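Local coordinates for alcohol dehydrogenase superfamily protein (Novosphingobium aromaticivorans, PDB 3GAZ), which probably acts as an NADP-dependent oxidoreductase of the medium-chain alcohol dehydrogenase superfamily, although its substrate is not established, at residues N45-D48 / A49-R52; V134-T137 / A138-L142; L187-V190 / R191-A195; R202-E205 / D206-A209; E210-G214 / Q215-L219. All coordinates share one frame; numbering follows the deposited sequence.

In the fold
The five contacts are turns of helix, or helix ends, of a medium-chain dehydrogenase: interaction 1 in the GroES-like part, interactions 3 to 5 in the Rossmann-type part, and interaction 2 in helix 132-145, which touches both. Interaction 1, in helix 46-52, meets interaction 2 through N45 and V134; a calcium ion is bound near both, about 4 Å from the side chain of P46 and about 5 Å from that of V134. Interaction 2 in turn reaches interaction 5 by packing of L142 on L219. Interactions 4 and 5 share helix 204-212, their centres about 9 Å apart, and are joined by a salt bridge from R202 to E210. Interaction 3 touches none of the others; its nearest atoms lie about 8 Å from those of interactions 4 and 5.

Interaction 1: residues N45-D48 / A49-R52; sequences NPLD and AKIR
L47 lies over the end of I51, one helical turn on, its CG 4.0 Å from CD1 of the isoleucine, and the two side chains cross at a slant. The branch CD1 of L47 also brushes the aliphatic part of K50, meeting its CD at 4.0 Å. A chi1 of -174°, CG opposite the backbone N, carries the leucine towards the following turn although its CB starts off away from it. This is the short helix 46-52 of the GroES-like domain, and the contact follows its i to i+4 spacing: I51 N donates to L47 O at 2.9 Å and R52 N to D48 O at 2.8 Å. At the first turn the pattern is tighter, since A49 N reaches P46 O at 3.0 Å from above the carbonyl plane, while the bond from K50 N to that same oxygen is weak. D48 turns back to the helix start, where its OD2 accepts N45 N at 3.0 Å from above the carboxylate plane; Y315 OH gives this oxygen a second partner. Further round, P46 and A49 rest on helix 311-319, and R52 sends its NE to the carbonyl of G18.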
loop_
_atom_site.group_PDB
_atom_site.type_symbol
_atom_site.label_atom_id
_atom_site.label_comp_id
_atom_site.label_asym_id
_atom_site.label_seq_id
_atom_site.Cartn_x
_atom_site.Cartn_y
_atom_site.Cartn_z
ATOM N N ASN A 45 -13.478 -3.130 -12.280
ATOM C CA ASN A 45 -13.180 -1.813 -12.829
ATOM C C ASN A 45 -11.978 -1.956 -13.751
ATOM O O ASN A 45 -11.088 -2.769 -13.501
ATOM C CB ASN A 45 -12.870 -0.799 -11.718
ATOM C CG ASN A 45 -14.104 -0.412 -10.909
ATOM O OD1 ASN A 45 -14.273 -0.842 -9.766
ATOM N ND2 ASN A 45 -14.970 0.402 -11.501
ATOM N N PRO A 46 -11.946 -1.179 -14.842
ATOM C CA PRO A 46 -10.837 -1.235 -15.795
ATOM C C PRO A 46 -9.460 -1.162 -15.130
ATOM O O PRO A 46 -8.532 -1.855 -15.548
ATOM C CB PRO A 46 -11.103 -0.035 -16.699
ATOM C CG PRO A 46 -12.599 0.037 -16.715
ATOM C CD PRO A 46 -12.937 -0.170 -15.252
ATOM N N LEU A 47 -9.324 -0.330 -14.097
ATOM C CA LEU A 47 -8.036 -0.192 -13.415
ATOM C C LEU A 47 -7.472 -1.532 -12.938
ATOM O O LEU A 47 -6.261 -1.740 -12.967
ATOM C CB LEU A 47 -8.147 0.763 -12.221
ATOM C CG LEU A 47 -6.822 1.081 -11.517
ATOM C CD1 LEU A 47 -5.893 1.797 -12.491
ATOM C CD2 LEU A 47 -7.075 1.949 -10.284
ATOM N N ASP A 48 -8.347 -2.438 -12.501
ATOM C CA ASP A 48 -7.912 -3.754 -12.027
ATOM C C ASP A 48 -7.057 -4.462 -13.083
ATOM O O ASP A 48 -6.053 -5.105 -12.760
ATOM C CB ASP A 48 -9.118 -4.650 -11.693
ATOM C CG ASP A 48 -10.051 -4.035 -10.651
ATOM O OD1 ASP A 48 -9.589 -3.234 -9.817
ATOM O OD2 ASP A 48 -11.252 -4.370 -10.658
ATOM N N ALA A 49 -7.467 -4.345 -14.344
ATOM C CA ALA A 49 -6.745 -4.973 -15.445
ATOM C C ALA A 49 -5.394 -4.306 -15.649
ATOM O O ALA A 49 -4.410 -4.970 -15.960
ATOM C CB ALA A 49 -7.571 -4.901 -16.729
ATOM N N LYS A 50 -5.345 -2.990 -15.476
ATOM C CA LYS A 50 -4.089 -2.275 -15.631
ATOM C C LYS A 50 -3.140 -2.747 -14.534
ATOM O O LYS A 50 -1.938 -2.903 -14.761
ATOM C CB LYS A 50 -4.308 -0.765 -15.525
ATOM C CG LYS A 50 -3.027 0.031 -15.707
ATOM C CD LYS A 50 -3.229 1.520 -15.446
ATOM C CE LYS A 50 -3.423 2.308 -16.727
ATOM N NZ LYS A 50 -3.381 3.776 -16.451
ATOM N N ILE A 51 -3.690 -2.980 -13.345
ATOM C CA ILE A 51 -2.895 -3.455 -12.221
ATOM C C ILE A 51 -2.425 -4.892 -12.475
ATOM O O ILE A 51 -1.293 -5.254 -12.148
ATOM C CB ILE A 51 -3.711 -3.405 -10.896
ATOM C CG1 ILE A 51 -3.930 -1.947 -10.477
ATOM C CG2 ILE A 51 -2.969 -4.158 -9.793
ATOM C CD1 ILE A 51 -4.960 -1.772 -9.365
ATOM N N ARG A 52 -3.300 -5.707 -13.060
ATOM C CA ARG A 52 -2.972 -7.097 -13.365
ATOM C C ARG A 52 -1.788 -7.148 -14.327
ATOM O O ARG A 52 -0.920 -8.018 -14.220
ATOM C CB ARG A 52 -4.174 -7.793 -14.005
ATOM C CG ARG A 52 -3.924 -9.231 -14.410
ATOM C CD ARG A 52 -5.087 -9.769 -15.226
ATOM N NE ARG A 52 -4.936 -11.186 -15.534
ATOM C CZ ARG A 52 -5.675 -11.838 -16.428
ATOM N NH1 ARG A 52 -6.617 -11.197 -17.106
ATOM N NH2 ARG A 52 -5.476 -13.132 -16.641
#

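Interaction 2: residues V134-T137 / A138-L142; sequences VFIT and AWEGL
The rings of F135 and W139 are nearly parallel, their planes 24° apart, yet they are slid so far past each other that they barely overlap: the phenyl centroid is 5.7 Å from that of the indole's six-membered ring. The closest approach is oblique, F135 CZ 3.6 Å from W139 CE3. Both residues hold CG anti to the backbone N (chi1 -178° and -174°), which sends the two aromatic groups off the helix side by side and in the same direction. I136 and E140 repeat the i to i+4 pairing on another side, where the methyl CG2 of the isoleucine lies 4.0 Å from CG of the glutamate. Beneath these pairs runs regular alpha-helical bonding, exemplified by W139 N to F135 O at 2.8 Å. The pattern slackens at G141, whose N makes a weak bond to T137 O, just where a wider pi-type turn spans 140-142. T137 turns its OG1 back to L133 O, while T268 OG1 bonds both this hydroxyl and E140 OE1. Helix 132-145 is thus enclosed on several sides: F135 and W139 pack against helix 278-293, A138 fits against V166 and I170 of helix 162-173, and L142 reaches L219 and Y221 of strand 217-222.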
loop_
_atom_site.group_PDB
_atom_site.type_symbol
_atom_site.label_atom_id
_atom_site.label_comp_id
_atom_site.label_asym_id
_atom_site.label_seq_id
_atom_site.Cartn_x
_atom_site.Cartn_y
_atom_site.Cartn_z
ATOM N N VAL A 134 -17.296 4.189 -9.060
ATOM C CA VAL A 134 -17.824 5.140 -10.023
ATOM C C VAL A 134 -18.730 6.194 -9.400
ATOM O O VAL A 134 -18.711 7.341 -9.833
ATOM C CB VAL A 134 -18.558 4.434 -11.209
ATOM C CG1 VAL A 134 -17.580 3.516 -11.940
ATOM C CG2 VAL A 134 -19.772 3.665 -10.718
ATOM N N PHE A 135 -19.511 5.827 -8.385
ATOM C CA PHE A 135 -20.381 6.810 -7.738
ATOM C C PHE A 135 -19.525 7.862 -7.036
ATOM O O PHE A 135 -19.742 9.068 -7.179
ATOM C CB PHE A 135 -21.299 6.163 -6.695
ATOM C CG PHE A 135 -22.246 7.143 -6.047
ATOM C CD1 PHE A 135 -23.488 7.414 -6.619
ATOM C CD2 PHE A 135 -21.861 7.856 -4.910
ATOM C CE1 PHE A 135 -24.334 8.388 -6.075
ATOM C CE2 PHE A 135 -22.699 8.836 -4.354
ATOM C CZ PHE A 135 -23.940 9.102 -4.941
ATOM N N ILE A 136 -18.558 7.388 -6.258
ATOM C CA ILE A 136 -17.658 8.271 -5.532
ATOM C C ILE A 136 -16.891 9.163 -6.510
ATOM O O ILE A 136 -16.697 10.351 -6.258
ATOM C CB ILE A 136 -16.664 7.450 -4.678
ATOM C CG1 ILE A 136 -17.410 6.810 -3.503
ATOM C CG2 ILE A 136 -15.529 8.335 -4.179
ATOM C CD1 ILE A 136 -16.570 5.848 -2.689
ATOM N N THR A 137 -16.467 8.590 -7.632
ATOM C CA THR A 137 -15.730 9.353 -8.627
ATOM C C THR A 137 -16.630 10.457 -9.181
ATOM O O THR A 137 -16.231 11.623 -9.251
ATOM C CB THR A 137 -15.245 8.438 -9.772
ATOM O OG1 THR A 137 -14.336 7.460 -9.244
ATOM C CG2 THR A 137 -14.539 9.248 -10.846
ATOM N N ALA A 138 -17.854 10.089 -9.548
ATOM C CA ALA A 138 -18.818 11.046 -10.085
ATOM C C ALA A 138 -19.150 12.135 -9.068
ATOM O O ALA A 138 -19.258 13.317 -9.415
ATOM C CB ALA A 138 -20.095 10.321 -10.491
ATOM N N TRP A 139 -19.307 11.732 -7.814
ATOM C CA TRP A 139 -19.649 12.663 -6.742
ATOM C C TRP A 139 -18.537 13.660 -6.415
ATOM O O TRP A 139 -18.803 14.849 -6.207
ATOM C CB TRP A 139 -20.023 11.884 -5.481
ATOM C CG TRP A 139 -20.524 12.745 -4.361
ATOM C CD1 TRP A 139 -19.776 13.443 -3.455
ATOM C CD2 TRP A 139 -21.894 13.014 -4.043
ATOM N NE1 TRP A 139 -20.599 14.130 -2.589
ATOM C CE2 TRP A 139 -21.903 13.882 -2.927
ATOM C CE3 TRP A 139 -23.117 12.602 -4.593
ATOM C CZ2 TRP A 139 -23.092 14.351 -2.351
ATOM C CZ3 TRP A 139 -24.302 13.069 -4.017
ATOM C CH2 TRP A 139 -24.276 13.933 -2.906
ATOM N N GLU A 140 -17.295 13.190 -6.363
ATOM C CA GLU A 140 -16.198 14.093 -6.045
ATOM C C GLU A 140 -16.080 15.190 -7.089
ATOM O O GLU A 140 -15.727 16.321 -6.768
ATOM C CB GLU A 140 -14.871 13.337 -5.941
ATOM C CG GLU A 140 -14.878 12.235 -4.895
ATOM C CD GLU A 140 -13.484 11.853 -4.435
ATOM O OE1 GLU A 140 -12.568 11.768 -5.285
ATOM O OE2 GLU A 140 -13.312 11.628 -3.216
ATOM N N GLY A 141 -16.387 14.854 -8.339
ATOM C CA GLY A 141 -16.291 15.837 -9.400
ATOM C C GLY A 141 -17.462 16.796 -9.447
ATOM O O GLY A 141 -17.281 18.018 -9.491
ATOM N N LEU A 142 -18.667 16.239 -9.422
ATOM C CA LEU A 142 -19.891 17.029 -9.495
ATOM C C LEU A 142 -20.240 17.826 -8.246
ATOM O O LEU A 142 -20.755 18.939 -8.347
ATOM C CB LEU A 142 -21.078 16.126 -9.831
ATOM C CG LEU A 142 -21.085 15.410 -11.180
ATOM C CD1 LEU A 142 -22.248 14.419 -11.215
ATOM C CD2 LEU A 142 -21.195 16.428 -12.305
#

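Interaction 3: residues L187-V190 / R191-A195; sequences LEYV and RDLGA
R191 runs from CB, lying 3.5 Å from E188 O, out to a guanidinium that closes on the carboxylate of E188. Its chain bends at chi3 (65°), which swings NE and NH2 back towards the preceding turn. NE then donates to E188 OE2 at 2.6 Å, from the syn side but tilted out of the carboxylate plane, the oxygen lying almost in the guanidinium plane. NH2 is modelled at 2.5 Å from the same OE2, uncomfortably short, so the details of this second bond are doubtful; the salt bridge itself is plain. Carboxylate and guanidinium planes are turned 44° apart. D192 completes a salt-bridge network through a long, purely electrostatic approach to R191, and this probably offsets part of the repulsion between its OD2 and E188 OE2, 3.8 Å apart. The helix belongs to a beta-alpha-beta unit of the Rossmann-type domain, linking strand 177-182 to strand 196-199, and it ends in a Schellman motif: G194 takes a positive phi (110°), its N bonds R191 O, and A195 N makes a weak bond to V190 O. L193 CG stands over one face of the Y189 ring, and its CD1 comes to 3.6 Å from Y189 CE2, near the rim, while R300 makes a cation-pi contact with the ring. Without that ring, an alanine here would probably leave L193 without its cover and R300 without its cation-pi partner. V190 CG1 meets A195 CB at 3.8 Å.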
loop_
_atom_site.group_PDB
_atom_site.type_symbol
_atom_site.label_atom_id
_atom_site.label_comp_id
_atom_site.label_asym_id
_atom_site.label_seq_id
_atom_site.Cartn_x
_atom_site.Cartn_y
_atom_site.Cartn_z
ATOM N N LEU A 187 -26.900 5.843 -26.676
ATOM C CA LEU A 187 -27.753 7.024 -26.819
ATOM C C LEU A 187 -29.156 6.810 -26.259
ATOM O O LEU A 187 -29.732 7.702 -25.635
ATOM C CB LEU A 187 -27.847 7.432 -28.295
ATOM C CG LEU A 187 -26.540 7.933 -28.918
ATOM C CD1 LEU A 187 -26.732 8.137 -30.413
ATOM C CD2 LEU A 187 -26.108 9.231 -28.245
ATOM N N GLU A 188 -29.700 5.623 -26.491
ATOM C CA GLU A 188 -31.031 5.285 -26.023
ATOM C C GLU A 188 -31.044 5.160 -24.502
ATOM O O GLU A 188 -31.990 5.591 -23.837
ATOM C CB GLU A 188 -31.478 3.968 -26.654
ATOM C CG GLU A 188 -32.932 3.670 -26.450
ATOM C CD GLU A 188 -33.799 4.835 -26.858
ATOM O OE1 GLU A 188 -33.584 5.382 -27.962
ATOM O OE2 GLU A 188 -34.691 5.202 -26.072
ATOM N N TYR A 189 -29.989 4.561 -23.963
ATOM C CA TYR A 189 -29.858 4.378 -22.525
ATOM C C TYR A 189 -29.798 5.733 -21.818
ATOM O O TYR A 189 -30.473 5.946 -20.809
ATOM C CB TYR A 189 -28.593 3.570 -22.210
ATOM C CG TYR A 189 -28.242 3.560 -20.741
ATOM C CD1 TYR A 189 -28.970 2.794 -19.832
ATOM C CD2 TYR A 189 -27.220 4.370 -20.249
ATOM C CE1 TYR A 189 -28.694 2.838 -18.464
ATOM C CE2 TYR A 189 -26.935 4.425 -18.883
ATOM C CZ TYR A 189 -27.674 3.659 -17.997
ATOM O OH TYR A 189 -27.405 3.722 -16.649
ATOM N N VAL A 190 -28.988 6.644 -22.353
ATOM C CA VAL A 190 -28.845 7.981 -21.776
ATOM C C VAL A 190 -30.173 8.732 -21.800
ATOM O O VAL A 190 -30.540 9.403 -20.831
ATOM C CB VAL A 190 -27.776 8.804 -22.536
ATOM C CG1 VAL A 190 -27.787 10.255 -22.065
ATOM C CG2 VAL A 190 -26.407 8.189 -22.301
ATOM N N ARG A 191 -30.895 8.609 -22.909
ATOM C CA ARG A 191 -32.191 9.264 -23.049
ATOM C C ARG A 191 -33.113 8.752 -21.945
ATOM O O ARG A 191 -33.792 9.533 -21.277
ATOM C CB ARG A 191 -32.794 8.944 -24.419
ATOM C CG ARG A 191 -34.099 9.668 -24.729
ATOM C CD ARG A 191 -34.785 9.038 -25.938
ATOM N NE ARG A 191 -35.214 7.666 -25.660
ATOM C CZ ARG A 191 -36.198 7.346 -24.823
ATOM N NH1 ARG A 191 -36.862 8.298 -24.180
ATOM N NH2 ARG A 191 -36.521 6.074 -24.624
ATOM N N ASP A 192 -33.122 7.434 -21.755
ATOM C CA ASP A 192 -33.948 6.794 -20.731
ATOM C C ASP A 192 -33.705 7.351 -19.335
ATOM O O ASP A 192 -34.646 7.526 -18.560
ATOM C CB ASP A 192 -33.700 5.284 -20.719
ATOM C CG ASP A 192 -34.799 4.509 -21.412
ATOM O OD1 ASP A 192 -35.930 4.477 -20.878
ATOM O OD2 ASP A 192 -34.538 3.932 -22.490
ATOM N N LEU A 193 -32.444 7.619 -19.007
ATOM C CA LEU A 193 -32.109 8.164 -17.690
ATOM C C LEU A 193 -32.730 9.537 -17.456
ATOM O O LEU A 193 -32.890 9.962 -16.316
ATOM C CB LEU A 193 -30.588 8.261 -17.513
ATOM C CG LEU A 193 -29.826 6.956 -17.272
ATOM C CD1 LEU A 193 -28.343 7.265 -17.102
ATOM C CD2 LEU A 193 -30.372 6.253 -16.029
ATOM N N GLY A 194 -33.078 10.227 -18.539
ATOM C CA GLY A 194 -33.675 11.544 -18.411
ATOM C C GLY A 194 -32.756 12.665 -18.865
ATOM O O GLY A 194 -33.013 13.842 -18.604
ATOM N N ALA A 195 -31.675 12.299 -19.541
ATOM C CA ALA A 195 -30.718 13.277 -20.036
ATOM C C ALA A 195 -30.881 13.418 -21.541
ATOM O O ALA A 195 -31.394 12.514 -22.202
ATOM C CB ALA A 195 -29.303 12.831 -19.705
#

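Interaction 4: residues R202-E205 / D206-A209; sequences REPE and DYAA
The backbone enters helix 204-212 through E203 at the N-cap, whose carbonyl oxygen accepts Y207 N at 3.0 Å in a nearly straight bond (N-H...O 166°) and D206 N in a weak one. A208 N to P204 O and A209 N to E205 O carry the helical pattern onward. Among the side chains, Y207 folds back beneath the first turn: with chi1 at 54° its CG sits between the backbone N and the carbonyl carbon, and the ring passes under P204. The proline's CA stands over one ring face, 3.5 Å from the centroid, in a CH-pi contact, and its CG lies 3.6 Å from Y207 OH. At the ring edge, in plane, comes R202 O, 3.6 Å from CE1. R202 crosses the base of the tyrosine: Y207 CB lies over one face of its guanidinium, towards the rim, and the guanidinium and ring planes are perpendicular. A serine in place of Y207 would probably open a gap beneath P204, whose CA would lose the ring face it rests on. P204 also packs on A231, S234 and A235 of helix 227-235. A water joins the N-cap to the first turn, accepting from E203 N at 2.8 Å and donating to D206 OD2. The acidic side chains of E203, E205 and D206 gather near this N-terminal end without their charged atoms touching; the helix dipole would probably favour their negative charge there, while the positive charge of R202 is matched through its salt bridge to E210.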
loop_
_atom_site.group_PDB
_atom_site.type_symbol
_atom_site.label_atom_id
_atom_site.label_comp_id
_atom_site.label_asym_id
_atom_site.label_seq_id
_atom_site.Cartn_x
_atom_site.Cartn_y
_atom_site.Cartn_z
ATOM N N ARG A 202 -20.366 14.203 -32.734
ATOM C CA ARG A 202 -20.631 15.609 -33.011
ATOM C C ARG A 202 -19.611 16.521 -32.331
ATOM O O ARG A 202 -19.039 16.164 -31.305
ATOM C CB ARG A 202 -22.047 15.965 -32.552
ATOM C CG ARG A 202 -23.132 15.168 -33.266
ATOM C CD ARG A 202 -24.494 15.424 -32.660
ATOM N NE ARG A 202 -24.872 16.831 -32.724
ATOM C CZ ARG A 202 -25.918 17.348 -32.088
ATOM N NH1 ARG A 202 -26.686 16.568 -31.342
ATOM N NH2 ARG A 202 -26.190 18.642 -32.191
ATOM N N GLU A 203 -19.383 17.694 -32.915
ATOM C CA GLU A 203 -18.434 18.656 -32.364
ATOM C C GLU A 203 -19.080 19.469 -31.242
ATOM O O GLU A 203 -20.292 19.697 -31.246
ATOM C CB GLU A 203 -17.931 19.601 -33.458
ATOM C CG GLU A 203 -17.182 18.919 -34.597
ATOM C CD GLU A 203 -15.932 18.187 -34.132
ATOM O OE1 GLU A 203 -15.094 18.806 -33.441
ATOM O OE2 GLU A 203 -15.783 16.992 -34.466
ATOM N N PRO A 204 -18.271 19.921 -30.269
ATOM C CA PRO A 204 -18.771 20.709 -29.140
ATOM C C PRO A 204 -19.503 21.966 -29.597
ATOM O O PRO A 204 -20.581 22.279 -29.096
ATOM C CB PRO A 204 -17.498 21.033 -28.352
ATOM C CG PRO A 204 -16.592 19.879 -28.671
ATOM C CD PRO A 204 -16.817 19.709 -30.153
ATOM N N GLU A 205 -18.910 22.681 -30.554
ATOM C CA GLU A 205 -19.516 23.905 -31.062
ATOM C C GLU A 205 -20.895 23.637 -31.638
ATOM O O GLU A 205 -21.780 24.489 -31.568
ATOM C CB GLU A 205 -18.632 24.552 -32.136
ATOM C CG GLU A 205 -18.164 23.603 -33.224
ATOM C CD GLU A 205 -16.739 23.140 -33.005
ATOM O OE1 GLU A 205 -16.435 22.658 -31.894
ATOM O OE2 GLU A 205 -15.921 23.259 -33.945
ATOM N N ASP A 206 -21.081 22.447 -32.194
ATOM C CA ASP A 206 -22.363 22.093 -32.780
ATOM C C ASP A 206 -23.408 21.723 -31.729
ATOM O O ASP A 206 -24.513 22.268 -31.750
ATOM C CB ASP A 206 -22.194 20.958 -33.794
ATOM C CG ASP A 206 -21.248 21.325 -34.929
ATOM O OD1 ASP A 206 -21.117 22.530 -35.227
ATOM O OD2 ASP A 206 -20.643 20.413 -35.532
ATOM N N TYR A 207 -23.088 20.814 -30.807
ATOM C CA TYR A 207 -24.093 20.479 -29.802
ATOM C C TYR A 207 -24.295 21.600 -28.788
ATOM O O TYR A 207 -25.365 21.708 -28.192
ATOM C CB TYR A 207 -23.809 19.132 -29.105
ATOM C CG TYR A 207 -22.456 18.931 -28.458
ATOM C CD1 TYR A 207 -21.514 18.065 -29.028
ATOM C CD2 TYR A 207 -22.145 19.530 -27.236
ATOM C CE1 TYR A 207 -20.301 17.792 -28.389
ATOM C CE2 TYR A 207 -20.932 19.267 -26.590
ATOM C CZ TYR A 207 -20.020 18.396 -27.170
ATOM O OH TYR A 207 -18.841 18.115 -26.521
ATOM N N ALA A 208 -23.286 22.451 -28.607
ATOM C CA ALA A 208 -23.414 23.582 -27.687
ATOM C C ALA A 208 -24.385 24.586 -28.314
ATOM O O ALA A 208 -25.185 25.228 -27.621
ATOM C CB ALA A 208 -22.055 24.250 -27.459
ATOM N N ALA A 209 -24.312 24.716 -29.636
ATOM C CA ALA A 209 -25.195 25.631 -30.353
ATOM C C ALA A 209 -26.647 25.153 -30.272
ATOM O O ALA A 209 -27.545 25.930 -29.972
ATOM C CB ALA A 209 -24.764 25.741 -31.808
HETATM O O HOH W 1 -20.891 17.948 -35.220
#

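Interaction 5: residues E210-G214 / Q215-L219; sequences EHTAG and QGFDL
T212 and F217 meet across the connection from helix 204-212 to strand 217-222, an alpha-to-beta link of the Rossmann-type domain in which a type I' beta turn runs from T212 to Q215. Two hydrogen bonds hold it. Q215 N closes the turn on T212 O at 2.8 Å, approaching from above the carbonyl plane, and G216 N donates to the threonine hydroxyl, OG1, also at 2.8 Å. That hydroxyl has a further partner in A208 O, one turn back along the helix, so it ties the helix end to the outgoing chain. The backbone shape also constrains the residues here: A213 and G214 both have positive phi, and G216, at phi 107°, adopts angles where a CB would collide with the preceding carbonyl oxygen. Apolar contact comes from the other branch of T212. Its chi1 of 67° points OG1 towards the G216 amide and leaves CG2 over one face of the F217 ring, a CH-pi contact with 3.8 Å from methyl to centroid. F217 also meets the ring of F179 and packs on T153 and L155 of strand 153-157. Within the phenyl ring, the atom closest to the threonine methyl is CE1, 3.5 Å from T212 CG2.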
loop_
_atom_site.group_PDB
_atom_site.type_symbol
_atom_site.label_atom_id
_atom_site.label_comp_id
_atom_site.label_asym_id
_atom_site.label_seq_id
_atom_site.Cartn_x
_atom_site.Cartn_y
_atom_site.Cartn_z
ATOM N N GLU A 210 -26.872 23.869 -30.531
ATOM C CA GLU A 210 -28.223 23.313 -30.502
ATOM C C GLU A 210 -28.885 23.329 -29.131
ATOM O O GLU A 210 -30.082 23.586 -29.022
ATOM C CB GLU A 210 -28.227 21.863 -31.015
ATOM C CG GLU A 210 -29.635 21.258 -31.117
ATOM C CD GLU A 210 -29.648 19.741 -31.310
ATOM O OE1 GLU A 210 -28.605 19.156 -31.666
ATOM O OE2 GLU A 210 -30.719 19.131 -31.116
ATOM N N HIS A 211 -28.108 23.071 -28.083
ATOM C CA HIS A 211 -28.674 22.983 -26.741
ATOM C C HIS A 211 -28.453 24.109 -25.738
ATOM O O HIS A 211 -29.137 24.159 -24.717
ATOM C CB HIS A 211 -28.224 21.663 -26.111
ATOM C CG HIS A 211 -28.617 20.457 -26.903
ATOM N ND1 HIS A 211 -29.932 20.083 -27.083
ATOM C CD2 HIS A 211 -27.872 19.548 -27.574
ATOM C CE1 HIS A 211 -29.979 18.994 -27.830
ATOM N NE2 HIS A 211 -28.743 18.648 -28.142
ATOM N N THR A 212 -27.508 25.005 -25.999
ATOM C CA THR A 212 -27.250 26.090 -25.052
ATOM C C THR A 212 -27.192 27.446 -25.739
ATOM O O THR A 212 -26.547 28.375 -25.255
ATOM C CB THR A 212 -25.930 25.854 -24.291
ATOM O OG1 THR A 212 -24.822 25.951 -25.200
ATOM C CG2 THR A 212 -25.931 24.461 -23.660
ATOM N N ALA A 213 -27.881 27.557 -26.868
ATOM C CA ALA A 213 -27.893 28.802 -27.622
ATOM C C ALA A 213 -26.461 29.233 -27.913
ATOM O O ALA A 213 -26.169 30.423 -28.016
ATOM C CB ALA A 213 -28.630 29.888 -26.836
ATOM N N GLY A 214 -25.571 28.252 -28.030
ATOM C CA GLY A 214 -24.178 28.531 -28.330
ATOM C C GLY A 214 -23.343 29.072 -27.184
ATOM O O GLY A 214 -22.184 29.437 -27.389
ATOM N N GLN A 215 -23.915 29.120 -25.984
ATOM C CA GLN A 215 -23.208 29.629 -24.811
ATOM C C GLN A 215 -22.244 28.606 -24.207
ATOM O O GLN A 215 -21.176 28.962 -23.700
ATOM C CB GLN A 215 -24.204 30.037 -23.720
ATOM C CG GLN A 215 -25.109 31.208 -24.064
ATOM C CD GLN A 215 -24.334 32.457 -24.425
ATOM O OE1 GLN A 215 -24.153 32.769 -25.602
ATOM N NE2 GLN A 215 -23.859 33.171 -23.413
ATOM N N GLY A 216 -22.625 27.336 -24.266
ATOM C CA GLY A 216 -21.804 26.299 -23.674
ATOM C C GLY A 216 -22.512 25.839 -22.415
ATOM O O GLY A 216 -23.603 26.322 -22.108
ATOM N N PHE A 217 -21.894 24.924 -21.676
ATOM C CA PHE A 217 -22.488 24.377 -20.456
ATOM C C PHE A 217 -21.814 24.897 -19.178
ATOM O O PHE A 217 -20.604 25.106 -19.155
ATOM C CB PHE A 217 -22.386 22.848 -20.487
ATOM C CG PHE A 217 -22.969 22.220 -21.725
ATOM C CD1 PHE A 217 -24.286 21.764 -21.742
ATOM C CD2 PHE A 217 -22.205 22.098 -22.882
ATOM C CE1 PHE A 217 -24.830 21.195 -22.896
ATOM C CE2 PHE A 217 -22.740 21.532 -24.038
ATOM C CZ PHE A 217 -24.054 21.081 -24.045
ATOM N N ASP A 218 -22.598 25.089 -18.117
ATOM C CA ASP A 218 -22.049 25.566 -16.845
ATOM C C ASP A 218 -21.013 24.588 -16.290
ATOM O O ASP A 218 -19.985 24.993 -15.739
ATOM C CB ASP A 218 -23.148 25.723 -15.790
ATOM C CG ASP A 218 -24.192 26.756 -16.165
ATOM O OD1 ASP A 218 -23.812 27.869 -16.585
ATOM O OD2 ASP A 218 -25.395 26.454 -16.022
ATOM N N LEU A 219 -21.296 23.296 -16.439
ATOM C CA LEU A 219 -20.409 22.256 -15.925
ATOM C C LEU A 219 -20.197 21.116 -16.920
ATOM O O LEU A 219 -21.156 20.597 -17.485
ATOM C CB LEU A 219 -21.000 21.699 -14.623
ATOM C CG LEU A 219 -20.280 20.575 -13.873
ATOM C CD1 LEU A 219 -18.857 21.002 -13.506
ATOM C CD2 LEU A 219 -21.081 20.243 -12.614
#